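Local coordinates for penicillin binding protein 2X (Streptococcus thermophilus, PDB 5U47), which probably acts as a penicillin-binding transpeptidase that cross-links peptidoglycan strands while the septal cell wall is built, at residues A54-S59 against L68-S73; P313-S318 against M345-G350; I617-G622 against N647-L652. The protein carries 1 engineered substitution. All blocks are in the same frame, centred on the assembly; numbering follows the deposited sequence.

Contact 1: residues A54-S59 against L68-S73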
ATOM      1  N   ALA A  54     -34.855  22.520 -17.018  1.00 45.62           N
ATOM      2  CA  ALA A  54     -36.187  23.116 -17.126  1.00 46.43           C
ATOM      3  C   ALA A  54     -36.997  22.324 -18.146  1.00 46.74           C
ATOM      4  O   ALA A  54     -36.584  22.190 -19.296  1.00 47.89           O
ATOM      5  CB  ALA A  54     -36.089  24.588 -17.528  1.00 47.67           C
ATOM      6  N   ILE A  55     -38.117  21.749 -17.708  1.00 46.10           N
ATOM      7  CA  ILE A  55     -38.987  21.017 -18.618  1.00 48.15           C
ATOM      8  C   ILE A  55     -39.968  22.025 -19.222  1.00 48.06           C
ATOM      9  O   ILE A  55     -40.757  22.642 -18.494  1.00 45.73           O
ATOM     10  CB  ILE A  55     -39.739  19.873 -17.921  1.00 48.15           C
ATOM     11  CG1 ILE A  55     -38.747  18.790 -17.490  1.00 47.58           C
ATOM     12  CG2 ILE A  55     -40.803  19.292 -18.865  1.00 49.45           C
ATOM     13  CD1 ILE A  55     -39.392  17.643 -16.740  1.00 48.83           C
ATOM     14  N   VAL A  56     -39.897  22.181 -20.545  1.00 49.53           N
ATOM     15  CA  VAL A  56     -40.745  23.144 -21.283  1.00 51.38           C
ATOM     16  C   VAL A  56     -41.836  22.508 -22.140  1.00 53.53           C
ATOM     17  O   VAL A  56     -42.689  23.229 -22.669  1.00 56.09           O
ATOM     18  CB  VAL A  56     -39.889  24.059 -22.199  1.00 52.81           C
ATOM     19  CG1 VAL A  56     -38.952  24.927 -21.361  1.00 52.09           C
ATOM     20  CG2 VAL A  56     -39.100  23.249 -23.238  1.00 52.33           C
ATOM     21  N   SER A  57     -41.814  21.176 -22.288  1.00 53.91           N
ATOM     22  CA  SER A  57     -42.815  20.490 -23.119  1.00 55.89           C
ATOM     23  C   SER A  57     -44.235  20.721 -22.625  1.00 54.06           C
ATOM     24  O   SER A  57     -44.526  20.516 -21.442  1.00 51.66           O
ATOM     25  CB  SER A  57     -42.571  18.976 -23.150  1.00 57.50           C
ATOM     26  OG  SER A  57     -43.555  18.329 -23.941  1.00 57.03           O
ATOM     27  N   THR A  58     -45.119  21.133 -23.538  1.00 53.30           N
ATOM     28  CA  THR A  58     -46.524  21.339 -23.198  1.00 52.04           C
ATOM     29  C   THR A  58     -47.234  19.994 -22.928  1.00 51.45           C
ATOM     30  O   THR A  58     -48.385  19.965 -22.453  1.00 51.22           O
ATOM     31  CB  THR A  58     -47.262  22.168 -24.280  1.00 53.07           C
ATOM     32  OG1 THR A  58     -47.115  21.546 -25.559  1.00 53.11           O
ATOM     33  CG2 THR A  58     -46.692  23.572 -24.346  1.00 52.59           C
ATOM     34  N   SER A  59     -46.554  18.887 -23.244  1.00 51.30           N
ATOM     35  CA  SER A  59     -47.092  17.550 -22.954  1.00 51.37           C
ATOM     36  C   SER A  59     -46.858  17.128 -21.500  1.00 49.22           C
ATOM     37  O   SER A  59     -47.447  16.150 -21.045  1.00 47.34           O
ATOM     38  CB  SER A  59     -46.498  16.488 -23.892  1.00 52.57           C
ATOM     39  OG  SER A  59     -46.906  16.705 -25.231  1.00 54.32           O
ATOM     40  N   LEU A  68     -47.361  21.017 -15.471  1.00 48.31           N
ATOM     41  CA  LEU A  68     -46.191  20.772 -14.605  1.00 48.72           C
ATOM     42  C   LEU A  68     -44.898  21.318 -15.221  1.00 47.97           C
ATOM     43  O   LEU A  68     -43.815  21.186 -14.629  1.00 47.19           O
ATOM     44  CB  LEU A  68     -46.058  19.277 -14.314  1.00 47.52           C
ATOM     45  CG  LEU A  68     -47.295  18.623 -13.663  1.00 47.36           C
ATOM     46  CD1 LEU A  68     -47.128  17.106 -13.533  1.00 46.61           C
ATOM     47  CD2 LEU A  68     -47.584  19.241 -12.300  1.00 47.96           C
ATOM     48  N   TYR A  69     -45.024  21.935 -16.402  1.00 46.02           N
ATOM     49  CA  TYR A  69     -43.882  22.501 -17.116  1.00 47.42           C
ATOM     50  C   TYR A  69     -43.754  23.985 -16.794  1.00 47.16           C
ATOM     51  O   TYR A  69     -44.649  24.580 -16.185  1.00 45.48           O
ATOM     52  CB  TYR A  69     -43.997  22.276 -18.646  1.00 47.69           C
ATOM     53  CG  TYR A  69     -45.303  22.745 -19.303  1.00 48.31           C
ATOM     54  CD1 TYR A  69     -46.423  21.917 -19.321  1.00 47.87           C
ATOM     55  CD2 TYR A  69     -45.405  24.003 -19.921  1.00 48.70           C
ATOM     56  CE1 TYR A  69     -47.615  22.324 -19.907  1.00 49.44           C
ATOM     57  CE2 TYR A  69     -46.598  24.419 -20.521  1.00 49.25           C
ATOM     58  CZ  TYR A  69     -47.696  23.572 -20.508  1.00 49.93           C
ATOM     59  OH  TYR A  69     -48.881  23.943 -21.080  1.00 50.21           O
ATOM     60  N   VAL A  70     -42.608  24.558 -17.151  1.00 48.49           N
ATOM     61  CA  VAL A  70     -42.393  25.990 -16.952  1.00 48.72           C
ATOM     62  C   VAL A  70     -43.156  26.695 -18.083  1.00 50.09           C
ATOM     63  O   VAL A  70     -42.924  26.424 -19.269  1.00 48.42           O
ATOM     64  CB  VAL A  70     -40.892  26.370 -16.930  1.00 50.28           C
ATOM     65  CG1 VAL A  70     -40.189  26.036 -18.249  1.00 52.11           C
ATOM     66  CG2 VAL A  70     -40.716  27.849 -16.588  1.00 50.48           C
ATOM     67  N   GLN A  71     -44.075  27.577 -17.718  1.00 50.06           N
ATOM     68  CA  GLN A  71     -44.892  28.247 -18.727  1.00 54.48           C
ATOM     69  C   GLN A  71     -44.199  29.500 -19.244  1.00 57.53           C
ATOM     70  O   GLN A  71     -43.389  30.109 -18.524  1.00 57.09           O
ATOM     71  CB  GLN A  71     -46.262  28.585 -18.147  1.00 55.29           C
ATOM     72  CG  GLN A  71     -46.967  27.384 -17.544  1.00 54.63           C
ATOM     73  CD  GLN A  71     -48.395  27.687 -17.138  1.00 55.45           C
ATOM     74  OE1 GLN A  71     -49.151  28.298 -17.895  1.00 55.55           O
ATOM     75  NE2 GLN A  71     -48.779  27.236 -15.947  1.00 54.23           N
ATOM     76  N   GLU A  72     -44.512  29.876 -20.487  1.00 60.45           N
ATOM     77  CA  GLU A  72     -43.920  31.077 -21.115  1.00 63.64           C
ATOM     78  C   GLU A  72     -44.190  32.352 -20.316  1.00 62.06           C
ATOM     79  O   GLU A  72     -43.336  33.232 -20.261  1.00 56.23           O
ATOM     80  CB  GLU A  72     -44.375  31.241 -22.567  1.00 67.29           C
ATOM     81  CG  GLU A  72     -43.860  30.138 -23.479  1.00 71.21           C
ATOM     82  CD  GLU A  72     -44.064  30.433 -24.955  1.00 76.79           C
ATOM     83  OE1 GLU A  72     -43.822  31.591 -25.384  1.00 81.30           O
ATOM     84  OE2 GLU A  72     -44.441  29.496 -25.698  1.00 79.26           O
ATOM     85  N   SER A  73     -45.363  32.436 -19.680  1.00 61.61           N
ATOM     86  CA  SER A  73     -45.682  33.594 -18.830  1.00 62.45           C
ATOM     87  C   SER A  73     -44.647  33.774 -17.704  1.00 61.70           C
ATOM     88  O   SER A  73     -44.468  34.876 -17.189  1.00 64.31           O
ATOM     89  CB  SER A  73     -47.094  33.471 -18.243  1.00 63.15           C
ATOM     90  OG  SER A  73     -47.257  32.290 -17.476  1.00 61.86           O
TER
HETATM   91  O   HOH W   1     -43.105  25.775 -21.856  1.00 55.56           O
HETATM   92  O   HOH W   2     -50.140  21.854 -21.803  1.00 49.97           O

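Contact 2: residues P313-S318 against M345-G350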
ATOM      1  N   PRO A 313      32.943 -11.787  13.702  1.00 58.96           N
ATOM      2  CA  PRO A 313      33.098 -10.362  13.344  1.00 58.86           C
ATOM      3  C   PRO A 313      34.541  -9.911  13.140  1.00 59.78           C
ATOM      4  O   PRO A 313      34.794  -9.046  12.295  1.00 56.49           O
ATOM      5  CB  PRO A 313      32.492  -9.617  14.552  1.00 59.42           C
ATOM      6  CG  PRO A 313      32.578 -10.585  15.683  1.00 59.72           C
ATOM      7  CD  PRO A 313      32.406 -11.947  15.070  1.00 59.40           C
ATOM      8  N   ASN A 314      35.451 -10.520  13.902  1.00 60.20           N
ATOM      9  CA  ASN A 314      36.865 -10.168  13.927  1.00 61.46           C
ATOM     10  C   ASN A 314      37.729 -10.802  12.849  1.00 59.76           C
ATOM     11  O   ASN A 314      38.798 -10.272  12.540  1.00 61.44           O
ATOM     12  CB  ASN A 314      37.428 -10.555  15.294  1.00 66.48           C
ATOM     13  CG  ASN A 314      36.605  -9.984  16.432  1.00 68.28           C
ATOM     14  OD1 ASN A 314      35.980  -8.937  16.284  1.00 67.06           O
ATOM     15  ND2 ASN A 314      36.589 -10.679  17.567  1.00 73.27           N
ATOM     16  N   ALA A 315      37.300 -11.940  12.296  1.00 55.69           N
ATOM     17  CA  ALA A 315      38.073 -12.598  11.241  1.00 53.79           C
ATOM     18  C   ALA A 315      38.277 -11.603  10.112  1.00 52.42           C
ATOM     19  O   ALA A 315      37.403 -10.760   9.850  1.00 51.13           O
ATOM     20  CB  ALA A 315      37.363 -13.843  10.737  1.00 52.62           C
ATOM     21  N   THR A 316      39.427 -11.669   9.454  1.00 51.43           N
ATOM     22  CA  THR A 316      39.715 -10.718   8.401  1.00 50.58           C
ATOM     23  C   THR A 316      39.814 -11.353   7.037  1.00 49.63           C
ATOM     24  O   THR A 316      39.877 -12.569   6.905  1.00 50.18           O
ATOM     25  CB  THR A 316      40.998  -9.928   8.709  1.00 52.67           C
ATOM     26  OG1 THR A 316      42.110 -10.823   8.777  1.00 54.33           O
ATOM     27  CG2 THR A 316      40.850  -9.174  10.036  1.00 53.01           C
ATOM     28  N   TYR A 317      39.812 -10.500   6.019  1.00 49.23           N
ATOM     29  CA  TYR A 317      39.913 -10.934   4.630  1.00 50.14           C
ATOM     30  C   TYR A 317      40.438  -9.766   3.807  1.00 51.35           C
ATOM     31  O   TYR A 317      40.482  -8.632   4.288  1.00 52.04           O
ATOM     32  CB  TYR A 317      38.536 -11.381   4.100  1.00 49.64           C
ATOM     33  CG  TYR A 317      37.561 -10.233   3.916  1.00 47.52           C
ATOM     34  CD1 TYR A 317      36.793  -9.766   4.973  1.00 46.58           C
ATOM     35  CD2 TYR A 317      37.427  -9.604   2.680  1.00 47.56           C
ATOM     36  CE1 TYR A 317      35.919  -8.711   4.808  1.00 44.84           C
ATOM     37  CE2 TYR A 317      36.553  -8.547   2.505  1.00 45.24           C
ATOM     38  CZ  TYR A 317      35.811  -8.100   3.568  1.00 45.11           C
ATOM     39  OH  TYR A 317      34.940  -7.043   3.387  1.00 43.52           O
ATOM     40  N   SER A 318      40.821 -10.041   2.565  1.00 52.15           N
ATOM     41  CA  SER A 318      41.298  -9.007   1.664  1.00 52.83           C
ATOM     42  C   SER A 318      40.353  -8.880   0.469  1.00 52.80           C
ATOM     43  O   SER A 318      39.911  -9.882  -0.086  1.00 52.11           O
ATOM     44  CB  SER A 318      42.704  -9.335   1.168  1.00 54.94           C
ATOM     45  OG  SER A 318      43.152  -8.316   0.301  1.00 56.49           O
ATOM     46  N   MET A 345      40.295  -6.216   6.021  1.00 55.64           N
ATOM     47  CA  MET A 345      39.234  -5.768   6.913  1.00 54.12           C
ATOM     48  C   MET A 345      38.613  -6.870   7.728  1.00 51.49           C
ATOM     49  O   MET A 345      38.602  -8.029   7.343  1.00 49.90           O
ATOM     50  CB  MET A 345      38.076  -5.186   6.098  1.00 54.18           C
ATOM     51  CG  MET A 345      38.308  -3.826   5.491  1.00 55.69           C
ATOM     52  SD  MET A 345      36.902  -3.373   4.458  1.00 54.42           S
ATOM     53  CE  MET A 345      37.156  -4.459   3.055  1.00 56.01           C
ATOM     54  N   SER A 346      38.061  -6.453   8.854  1.00 53.38           N
ATOM     55  CA  SER A 346      37.247  -7.295   9.714  1.00 53.27           C
ATOM     56  C   SER A 346      35.934  -7.522   8.935  1.00 50.24           C
ATOM     57  O   SER A 346      35.626  -6.736   8.043  1.00 49.49           O
ATOM     58  CB  SER A 346      36.971  -6.507  10.994  1.00 55.18           C
ATOM     59  OG  SER A 346      36.074  -7.140  11.852  1.00 57.13           O
ATOM     60  N   PHE A 347      35.174  -8.579   9.223  1.00 48.41           N
ATOM     61  CA  PHE A 347      33.886  -8.768   8.530  1.00 46.37           C
ATOM     62  C   PHE A 347      32.888  -7.692   8.939  1.00 44.16           C
ATOM     63  O   PHE A 347      32.037  -7.289   8.134  1.00 41.18           O
ATOM     64  CB  PHE A 347      33.297 -10.167   8.738  1.00 46.91           C
ATOM     65  CG  PHE A 347      33.950 -11.223   7.891  1.00 48.65           C
ATOM     66  CD1 PHE A 347      33.589 -11.372   6.555  1.00 48.65           C
ATOM     67  CD2 PHE A 347      34.923 -12.057   8.414  1.00 50.89           C
ATOM     68  CE1 PHE A 347      34.183 -12.338   5.758  1.00 50.60           C
ATOM     69  CE2 PHE A 347      35.529 -13.025   7.619  1.00 53.38           C
ATOM     70  CZ  PHE A 347      35.159 -13.164   6.289  1.00 52.30           C
ATOM     71  N   ALA A 348      33.001  -7.223  10.184  1.00 43.85           N
ATOM     72  CA  ALA A 348      32.117  -6.157  10.682  1.00 41.43           C
ATOM     73  C   ALA A 348      32.406  -4.875   9.907  1.00 39.84           C
ATOM     74  O   ALA A 348      31.483  -4.135   9.521  1.00 36.75           O
ATOM     75  CB  ALA A 348      32.334  -5.941  12.171  1.00 42.85           C
ATOM     76  N   GLN A 349      33.701  -4.623   9.698  1.00 39.97           N
ATOM     77  CA  GLN A 349      34.163  -3.461   8.943  1.00 40.25           C
ATOM     78  C   GLN A 349      33.718  -3.550   7.489  1.00 38.20           C
ATOM     79  O   GLN A 349      33.262  -2.571   6.936  1.00 36.93           O
ATOM     80  CB  GLN A 349      35.695  -3.312   9.029  1.00 42.35           C
ATOM     81  CG  GLN A 349      36.202  -2.873  10.400  1.00 43.67           C
ATOM     82  CD  GLN A 349      37.718  -2.929  10.518  1.00 46.95           C
ATOM     83  OE1 GLN A 349      38.379  -3.698   9.817  1.00 48.13           O
ATOM     84  NE2 GLN A 349      38.276  -2.115  11.414  1.00 47.90           N
ATOM     85  N   GLY A 350      33.852  -4.725   6.880  1.00 37.90           N
ATOM     86  CA  GLY A 350      33.400  -4.931   5.506  1.00 37.38           C
ATOM     87  C   GLY A 350      31.896  -4.699   5.378  1.00 36.07           C
ATOM     88  O   GLY A 350      31.409  -4.235   4.333  1.00 35.28           O
TER

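Contact 3: residues I617-G622 against N647-L652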
ATOM      1  N   ILE A 617      -3.193 -17.731   6.055  1.00 23.90           N
ATOM      2  CA  ILE A 617      -1.906 -18.397   5.872  1.00 24.59           C
ATOM      3  C   ILE A 617      -2.123 -19.347   4.688  1.00 25.92           C
ATOM      4  O   ILE A 617      -2.958 -20.272   4.774  1.00 24.32           O
ATOM      5  CB  ILE A 617      -1.491 -19.236   7.089  1.00 24.36           C
ATOM      6  CG1 ILE A 617      -1.339 -18.345   8.329  1.00 24.59           C
ATOM      7  CG2 ILE A 617      -0.205 -19.975   6.776  1.00 24.46           C
ATOM      8  CD1 ILE A 617      -1.234 -19.116   9.629  1.00 25.72           C
ATOM      9  N   VAL A 618      -1.398 -19.104   3.599  1.00 25.95           N
ATOM     10  CA  VAL A 618      -1.521 -19.901   2.385  1.00 27.13           C
ATOM     11  C   VAL A 618      -0.495 -21.019   2.478  1.00 28.78           C
ATOM     12  O   VAL A 618       0.703 -20.744   2.648  1.00 27.65           O
ATOM     13  CB  VAL A 618      -1.312 -19.038   1.133  1.00 27.54           C
ATOM     14  CG1 VAL A 618      -1.294 -19.876  -0.142  1.00 29.13           C
ATOM     15  CG2 VAL A 618      -2.418 -17.984   1.045  1.00 27.96           C
ATOM     16  N   LEU A 619      -0.972 -22.269   2.413  1.00 27.72           N
ATOM     17  CA  LEU A 619      -0.099 -23.433   2.510  1.00 30.05           C
ATOM     18  C   LEU A 619       0.201 -24.002   1.136  1.00 31.33           C
ATOM     19  O   LEU A 619      -0.709 -24.478   0.430  1.00 32.19           O
ATOM     20  CB  LEU A 619      -0.733 -24.530   3.368  1.00 31.07           C
ATOM     21  CG  LEU A 619      -1.146 -24.150   4.788  1.00 31.27           C
ATOM     22  CD1 LEU A 619      -1.901 -25.288   5.439  1.00 32.24           C
ATOM     23  CD2 LEU A 619       0.063 -23.760   5.626  1.00 32.28           C
ATOM     24  N   GLY A 620       1.474 -23.962   0.752  1.00 30.55           N
ATOM     25  CA  GLY A 620       1.871 -24.529  -0.526  1.00 32.05           C
ATOM     26  C   GLY A 620       1.909 -23.539  -1.673  1.00 31.89           C
ATOM     27  O   GLY A 620       1.747 -22.347  -1.479  1.00 29.25           O
ATOM     28  N   VAL A 621       2.088 -24.072  -2.882  1.00 34.64           N
ATOM     29  CA  VAL A 621       2.292 -23.262  -4.082  1.00 35.77           C
ATOM     30  C   VAL A 621       1.307 -23.480  -5.216  1.00 35.45           C
ATOM     31  O   VAL A 621       1.488 -22.916  -6.282  1.00 35.65           O
ATOM     32  CB  VAL A 621       3.713 -23.512  -4.633  1.00 38.29           C
ATOM     33  CG1 VAL A 621       4.744 -23.067  -3.611  1.00 39.60           C
ATOM     34  CG2 VAL A 621       3.923 -24.986  -4.991  1.00 40.80           C
ATOM     35  N   GLY A 622       0.286 -24.310  -4.997  1.00 35.67           N
ATOM     36  CA  GLY A 622      -0.714 -24.583  -6.032  1.00 34.84           C
ATOM     37  C   GLY A 622      -1.587 -23.380  -6.355  1.00 33.69           C
ATOM     38  O   GLY A 622      -1.746 -22.470  -5.525  1.00 32.28           O
ATOM     39  N   ASN A 647      -3.670 -26.729  -3.641  1.00 34.52           N
ATOM     40  CA  ASN A 647      -3.596 -28.072  -4.207  1.00 37.07           C
ATOM     41  C   ASN A 647      -2.163 -28.596  -4.411  1.00 38.33           C
ATOM     42  O   ASN A 647      -1.994 -29.705  -4.882  1.00 37.99           O
ATOM     43  CB  ASN A 647      -4.414 -28.192  -5.504  1.00 38.03           C
ATOM     44  CG  ASN A 647      -3.892 -27.325  -6.622  1.00 38.57           C
ATOM     45  OD1 ASN A 647      -3.325 -26.251  -6.397  1.00 38.32           O
ATOM     46  ND2 ASN A 647      -4.130 -27.760  -7.842  1.00 39.68           N
ATOM     47  N   GLU A 648      -1.142 -27.808  -4.073  1.00 39.06           N
ATOM     48  CA  GLU A 648       0.247 -28.291  -4.159  1.00 41.25           C
ATOM     49  C   GLU A 648       0.987 -27.878  -2.893  1.00 38.16           C
ATOM     50  O   GLU A 648       1.541 -26.783  -2.804  1.00 36.84           O
ATOM     51  CB  GLU A 648       0.954 -27.790  -5.410  1.00 44.46           C
ATOM     52  CG  GLU A 648       2.349 -28.380  -5.542  1.00 49.86           C
ATOM     53  CD  GLU A 648       3.046 -28.003  -6.830  1.00 54.07           C
ATOM     54  OE1 GLU A 648       2.484 -27.197  -7.604  1.00 59.36           O
ATOM     55  OE2 GLU A 648       4.167 -28.513  -7.055  1.00 59.15           O
ATOM     56  N   PHE A 649       1.004 -28.790  -1.930  1.00 36.40           N
ATOM     57  CA  PHE A 649       1.552 -28.530  -0.599  1.00 35.44           C
ATOM     58  C   PHE A 649       2.343 -29.751  -0.139  1.00 35.31           C
ATOM     59  O   PHE A 649       1.758 -30.765   0.244  1.00 37.39           O
ATOM     60  CB  PHE A 649       0.380 -28.176   0.344  1.00 33.77           C
ATOM     61  CG  PHE A 649       0.766 -27.969   1.789  1.00 31.61           C
ATOM     62  CD1 PHE A 649       1.838 -27.158   2.134  1.00 30.40           C
ATOM     63  CD2 PHE A 649       0.005 -28.531   2.802  1.00 30.91           C
ATOM     64  CE1 PHE A 649       2.177 -26.950   3.464  1.00 30.11           C
ATOM     65  CE2 PHE A 649       0.332 -28.320   4.137  1.00 30.58           C
ATOM     66  CZ  PHE A 649       1.420 -27.529   4.468  1.00 29.84           C
ATOM     67  N   THR A 650       3.670 -29.638  -0.189  1.00 34.51           N
ATOM     68  CA  THR A 650       4.560 -30.762   0.128  1.00 36.41           C
ATOM     69  C   THR A 650       5.659 -30.516   1.160  1.00 35.83           C
ATOM     70  O   THR A 650       6.308 -31.474   1.578  1.00 36.74           O
ATOM     71  CB  THR A 650       5.294 -31.229  -1.145  1.00 38.71           C
ATOM     72  OG1 THR A 650       6.111 -30.156  -1.627  1.00 37.68           O
ATOM     73  CG2 THR A 650       4.303 -31.670  -2.234  1.00 39.50           C
ATOM     74  N   GLU A 651       5.900 -29.261   1.532  1.00 35.74           N
ATOM     75  CA  GLU A 651       6.947 -28.904   2.508  1.00 35.82           C
ATOM     76  C   GLU A 651       6.380 -28.282   3.789  1.00 33.61           C
ATOM     77  O   GLU A 651       5.400 -27.535   3.740  1.00 31.16           O
ATOM     78  CB  GLU A 651       7.937 -27.920   1.880  1.00 38.88           C
ATOM     79  CG  GLU A 651       8.787 -28.498   0.755  1.00 44.48           C
ATOM     80  CD  GLU A 651       9.818 -27.501   0.214  1.00 48.00           C
ATOM     81  OE1 GLU A 651       9.667 -26.279   0.430  1.00 50.37           O
ATOM     82  OE2 GLU A 651      10.789 -27.942  -0.442  1.00 55.46           O
ATOM     83  N   LEU A 652       7.019 -28.586   4.924  1.00 31.55           N
ATOM     84  CA  LEU A 652       6.609 -28.067   6.217  1.00 30.00           C
ATOM     85  C   LEU A 652       6.774 -26.549   6.246  1.00 28.99           C
ATOM     86  O   LEU A 652       7.839 -26.037   5.888  1.00 28.24           O
ATOM     87  CB  LEU A 652       7.479 -28.653   7.330  1.00 31.07           C
ATOM     88  CG  LEU A 652       7.080 -28.326   8.773  1.00 30.77           C
ATOM     89  CD1 LEU A 652       5.704 -28.896   9.091  1.00 31.31           C
ATOM     90  CD2 LEU A 652       8.119 -28.913   9.711  1.00 31.69           C
TER

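Contact 1: residues A54-S59 against L68-S73
I55 and V70 are joined by the one direct hydrogen bond between the two backbones, V70 N to I55 O, 3.0 Å long and almost straight at 168°. Strand 42-55 has just ended, and the chain bends through S57 to S59 while L68-S73 runs up to helix 72-86. The CA atoms nearest each other across the contact are those of V56 and Y69, 5.3 Å apart. A water donates to both V56 O and V70 O and so bridges the two chains a second time.

Y69 is the main side chain here. Its CG sits between the backbone N and the carbonyl carbon (chi1 53°), which swings the ring back over the turn at S57 and T58. T58 CA presses on one face, 3.8 Å from the ring centroid and only 18° off the normal, a CH-pi contact, while S57 C lies over the same face nearer the rim. T58 CG2 reaches Y69 CE2 at 3.9 Å. At the far end of the ring, a second water donates to T58 O and hydrogen-bonds to Y69 OH. Within the turn, S59 N donates to S57 OG, an ST turn.

On the apolar side, V56 and V70 run alongside each other, their CG1 methyls 3.5 Å apart, and both also touch L97 of helix 90-97. The V70 N to I55 O bond thus fixes the chain just after Y69, while T58 CA on one face and water at the hydroxyl hold the ring. With that one direct bond, two bridging waters give V56 O, V70 O, T58 O and Y69 OH their partners, and the valines close on L97.

Contact 2: residues P313-S318 against M345-G350
T316 and Y317 pair antiparallel with S346 and M345, a two-stranded sheet in which Y317 and M345 form the hydrogen-bonded pair, M345 N to Y317 O at 3.0 Å and Y317 N to M345 O at 3.1 Å. Next to them, T316 CA makes a CH...O contact with M345 O. S346 then stands at the N-cap of helix 347-352, and P313 O faces this helix start, taking weak bonds from F347 N and A348 N. The modelled S346 OG to P313 O distance of 2.3 Å is too short to trust in detail. Also at the cap, S346 N donates to Q349 OE1 at 174°.

This strand-to-helix corner belongs to the transpeptidase domain and leads toward what is probably its SxN motif: Y317 OH hydrogen-bonds to S355, the middle residue of that pattern. The rings of Y317 and F347 form an offset stack, centroids 5.0 Å apart and planes inclined by 30°, with Y317 CD1 over the rim of one F347 face. A315 CB meets the F347 edge in plane, 3.7 Å from CE2. The bend of M345 at chi3 (-73°) brings its CE to 3.4 Å from Y317 OH, while G350 CA approaches the tyrosine at its ring edge.

Contact 3: residues I617-G622 against N647-L652
V621 and E648 make the backbone hydrogen bond of this contact: V621 N donates to E648 O over 2.8 Å, at 160°. The same carbonyl oxygen also receives a CH...O contact from G620 CA. N647 OD1 lies 3.1 Å from G622 CA and accepts a hydrogen bond from K624 N. T646, one residue before N647, ties the turn, its OG1 hydrogen-bonding to both L619 O and G622 N.

The apolar contacts centre on F649. L619 CB stands 3.7 Å from the ring centroid and just 7° off the normal, a CH-pi contact over the middle of the face. Having CG anti to the backbone N (chi1 176°) carries the F649 ring back along the chain of L619 and G620, so that CD1 comes 3.5 Å from G620 N. L619 CD1 follows at the CE2 side of the ring, and L619 also touches W669 of helix 660-670. Further out, V621 CG2 lies against the carboxylate end of E648, 3.6 Å from CD, the extended glutamate chain passing across the valine.

Both glycines pass with their backbones close to the partner segment, where a CB would collide with it; G620 also has a positive phi. Helix 602-611 with the three-stranded sheet 615-619, 641-646 and 625-628 is the PASTA fold, and the contact packs the linker to the second PASTA domain on the end of its edge strand 615-619.

In the fold
From the N terminus, contact 1 comes first, closing the loop that leaves strand 42-55 and returns to helix 72-86 in the dimerisation domain, with eight residues between the two segments. Contact 2 follows in the transpeptidase domain, where 26 residues, including two short strands and a short helix, leave and return between 313-318 and 345-350. Contact 3 closes a 24-residue excursion through strands 625-628 and 641-646 and joins the first PASTA domain to the start of the second. The three lie in series, neither nested nor crossed, and do not touch. Contacts 1 and 2 sit on opposite sides of the chain's centre, their centres about 91 Å apart, while contacts 2 and 3 have centres about 40 Å apart.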